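Local coordinates for foldase protein PrsA (Streptococcus pneumoniae, PDB 5TVL) that probably assists the folding of secreted proteins outside the membrane as a lipoprotein with peptidyl-prolyl cis-trans isomerase activity, at residues 120-125 / 209-214. Sequence-based numbering, arbitrary orientation.
Sequences VTAQII and YIVKLT
I124 and V211 stand side by side across the two central strands of the parvulin-type (PpiC) isomerase domain, antiparallel neighbours in its four-stranded sheet. Their CG2 methyls meet at 4.1 Å. Beside them A122 is the small member of the row: its CB sits in the dip between V211 and L213, 4.2 Å from CG1 of V211, which chi1 of -175° swings anti to the backbone N and over toward the alanine. At the end of this face L213 reaches back across the gap, and its CD1 meets CG2 of V120 at 4.1 Å, the two side chains roughly perpendicular. Helix 178-186 covers this side, with F185 against V120, and V180 and A184 against V211.

The other face carries Q123, K212, I125 and I210, and F147 of helix 147-154 packs on the first three. K212 starts beside Q123, but its chain bends at chi2 (79°) and again at chi4, and its end leaves the partner strand. Between these two residues runs a pair of backbone hydrogen bonds, Q123 N to K212 O and K212 N to Q123 O, each 2.8 Å. Beyond CG the Q123 chain is extended and carries its amide toward T214, where NE2 makes a weak, bent hydrogen bond of 3.3 Å to OG1.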
ATOM      1  N   VAL A 120       3.332 -22.699   4.944  1.00 56.51           N
ATOM      2  CA  VAL A 120       2.444 -23.812   4.624  1.00 57.69           C
ATOM      3  C   VAL A 120       2.561 -24.084   3.125  1.00 60.32           C
ATOM      4  O   VAL A 120       2.636 -23.152   2.322  1.00 58.81           O
ATOM      5  CB  VAL A 120       0.971 -23.538   5.038  1.00 55.82           C
ATOM      6  CG1 VAL A 120       0.911 -23.037   6.475  1.00 58.12           C
ATOM      7  CG2 VAL A 120       0.275 -22.551   4.106  1.00 54.22           C
ATOM      8  N   THR A 121       2.619 -25.359   2.760  1.00 70.00           N
ATOM      9  CA  THR A 121       2.558 -25.766   1.363  1.00 71.98           C
ATOM     10  C   THR A 121       1.094 -26.010   1.009  1.00 69.51           C
ATOM     11  O   THR A 121       0.295 -26.420   1.857  1.00 67.82           O
ATOM     12  CB  THR A 121       3.391 -27.035   1.103  1.00 78.68           C
ATOM     13  OG1 THR A 121       4.697 -26.871   1.669  1.00 82.65           O
ATOM     14  CG2 THR A 121       3.523 -27.306  -0.395  1.00 81.02           C
ATOM     15  N   ALA A 122       0.747 -25.737  -0.243  1.00 69.48           N
ATOM     16  CA  ALA A 122      -0.615 -25.929  -0.730  1.00 66.86           C
ATOM     17  C   ALA A 122      -0.632 -25.939  -2.243  1.00 66.72           C
ATOM     18  O   ALA A 122       0.342 -25.535  -2.882  1.00 74.09           O
ATOM     19  CB  ALA A 122      -1.527 -24.827  -0.207  1.00 63.34           C
ATOM     20  N   GLN A 123      -1.745 -26.404  -2.803  1.00 64.17           N
ATOM     21  CA  GLN A 123      -1.965 -26.407  -4.243  1.00 65.71           C
ATOM     22  C   GLN A 123      -3.155 -25.510  -4.556  1.00 61.76           C
ATOM     23  O   GLN A 123      -4.212 -25.657  -3.943  1.00 58.12           O
ATOM     24  CB  GLN A 123      -2.219 -27.829  -4.740  1.00 72.39           C
ATOM     25  CG  GLN A 123      -1.039 -28.769  -4.531  1.00 76.25           C
ATOM     26  CD  GLN A 123      -1.399 -30.224  -4.756  1.00 81.01           C
ATOM     27  OE1 GLN A 123      -2.165 -30.553  -5.663  1.00 89.01           O
ATOM     28  NE2 GLN A 123      -0.842 -31.107  -3.936  1.00 82.46           N
ATOM     29  N   ILE A 124      -2.974 -24.582  -5.498  1.00 62.53           N
ATOM     30  CA  ILE A 124      -4.021 -23.625  -5.876  1.00 63.01           C
ATOM     31  C   ILE A 124      -4.453 -23.832  -7.325  1.00 62.83           C
ATOM     32  O   ILE A 124      -3.683 -24.338  -8.141  1.00 67.58           O
ATOM     33  CB  ILE A 124      -3.599 -22.149  -5.642  1.00 67.06           C
ATOM     34  CG1 ILE A 124      -2.342 -21.769  -6.440  1.00 74.34           C
ATOM     35  CG2 ILE A 124      -3.364 -21.893  -4.158  1.00 68.41           C
ATOM     36  CD1 ILE A 124      -2.039 -20.284  -6.419  1.00 78.06           C
ATOM     37  N   ILE A 125      -5.695 -23.448  -7.622  1.00 64.90           N
ATOM     38  CA  ILE A 125      -6.247 -23.479  -8.984  1.00 67.15           C
ATOM     39  C   ILE A 125      -6.975 -22.152  -9.249  1.00 67.70           C
ATOM     40  O   ILE A 125      -8.103 -21.961  -8.789  1.00 67.26           O
ATOM     41  CB  ILE A 125      -7.220 -24.672  -9.196  1.00 65.61           C
ATOM     42  CG1 ILE A 125      -6.561 -25.993  -8.779  1.00 68.09           C
ATOM     43  CG2 ILE A 125      -7.677 -24.751 -10.653  1.00 65.49           C
ATOM     44  CD1 ILE A 125      -7.456 -27.208  -8.892  1.00 71.39           C
ATOM     45  N   TYR A 209     -10.431 -18.848  -7.019  1.00 39.19           N
ATOM     46  CA  TYR A 209      -9.397 -19.767  -6.545  1.00 38.63           C
ATOM     47  C   TYR A 209     -10.005 -20.954  -5.801  1.00 39.77           C
ATOM     48  O   TYR A 209     -11.043 -20.823  -5.150  1.00 40.77           O
ATOM     49  CB  TYR A 209      -8.425 -19.041  -5.615  1.00 38.23           C
ATOM     50  CG  TYR A 209      -7.689 -17.883  -6.242  1.00 38.72           C
ATOM     51  CD1 TYR A 209      -8.276 -16.623  -6.324  1.00 39.12           C
ATOM     52  CD2 TYR A 209      -6.391 -18.036  -6.728  1.00 41.71           C
ATOM     53  CE1 TYR A 209      -7.599 -15.549  -6.885  1.00 41.10           C
ATOM     54  CE2 TYR A 209      -5.705 -16.968  -7.291  1.00 44.32           C
ATOM     55  CZ  TYR A 209      -6.315 -15.727  -7.365  1.00 43.27           C
ATOM     56  OH  TYR A 209      -5.652 -14.660  -7.922  1.00 50.30           O
ATOM     57  N   ILE A 210      -9.352 -22.109  -5.920  1.00 41.05           N
ATOM     58  CA  ILE A 210      -9.655 -23.293  -5.112  1.00 41.08           C
ATOM     59  C   ILE A 210      -8.324 -23.727  -4.508  1.00 41.21           C
ATOM     60  O   ILE A 210      -7.351 -23.907  -5.239  1.00 41.25           O
ATOM     61  CB  ILE A 210     -10.271 -24.438  -5.950  1.00 43.79           C
ATOM     62  CG1 ILE A 210     -11.548 -23.965  -6.662  1.00 46.69           C
ATOM     63  CG2 ILE A 210     -10.598 -25.635  -5.065  1.00 43.86           C
ATOM     64  CD1 ILE A 210     -12.037 -24.894  -7.755  1.00 51.87           C
ATOM     65  N   VAL A 211      -8.286 -23.889  -3.184  1.00 87.14           N
ATOM     66  CA  VAL A 211      -7.050 -24.200  -2.456  1.00 82.46           C
ATOM     67  C   VAL A 211      -7.128 -25.601  -1.850  1.00 80.19           C
ATOM     68  O   VAL A 211      -8.178 -26.011  -1.353  1.00 78.45           O
ATOM     69  CB  VAL A 211      -6.779 -23.175  -1.329  1.00 79.98           C
ATOM     70  CG1 VAL A 211      -5.436 -23.439  -0.651  1.00 78.30           C
ATOM     71  CG2 VAL A 211      -6.807 -21.756  -1.870  1.00 85.17           C
ATOM     72  N   LYS A 212      -6.003 -26.315  -1.904  1.00 81.17           N
ATOM     73  CA  LYS A 212      -5.837 -27.638  -1.297  1.00 82.04           C
ATOM     74  C   LYS A 212      -4.599 -27.569  -0.402  1.00 78.40           C
ATOM     75  O   LYS A 212      -3.483 -27.447  -0.908  1.00 78.02           O
ATOM     76  CB  LYS A 212      -5.655 -28.691  -2.399  1.00 88.81           C
ATOM     77  CG  LYS A 212      -5.281 -30.100  -1.942  1.00 93.67           C
ATOM     78  CD  LYS A 212      -6.476 -30.878  -1.414  1.00 97.85           C
ATOM     79  CE  LYS A 212      -6.067 -32.261  -0.920  1.00103.74           C
ATOM     80  NZ  LYS A 212      -5.690 -33.193  -2.020  1.00110.41           N
ATOM     81  N   LEU A 213      -4.793 -27.648   0.916  1.00 77.18           N
ATOM     82  CA  LEU A 213      -3.671 -27.629   1.862  1.00 76.30           C
ATOM     83  C   LEU A 213      -2.945 -28.978   1.845  1.00 78.75           C
ATOM     84  O   LEU A 213      -3.573 -30.024   2.011  1.00 81.29           O
ATOM     85  CB  LEU A 213      -4.151 -27.307   3.282  1.00 76.23           C
ATOM     86  CG  LEU A 213      -3.060 -26.929   4.293  1.00 77.32           C
ATOM     87  CD1 LEU A 213      -2.484 -25.549   3.999  1.00 76.59           C
ATOM     88  CD2 LEU A 213      -3.602 -26.981   5.712  1.00 81.46           C
ATOM     89  N   THR A 214      -1.628 -28.930   1.640  1.00 79.40           N
ATOM     90  CA  THR A 214      -0.771 -30.118   1.563  1.00 82.05           C
ATOM     91  C   THR A 214       0.054 -30.284   2.846  1.00 86.05           C
ATOM     92  O   THR A 214       0.077 -31.372   3.430  1.00 94.62           O
ATOM     93  CB  THR A 214       0.174 -30.046   0.337  1.00 79.62           C
ATOM     94  OG1 THR A 214      -0.602 -29.906  -0.859  1.00 78.86           O
ATOM     95  CG2 THR A 214       1.043 -31.303   0.220  1.00 82.81           C
TER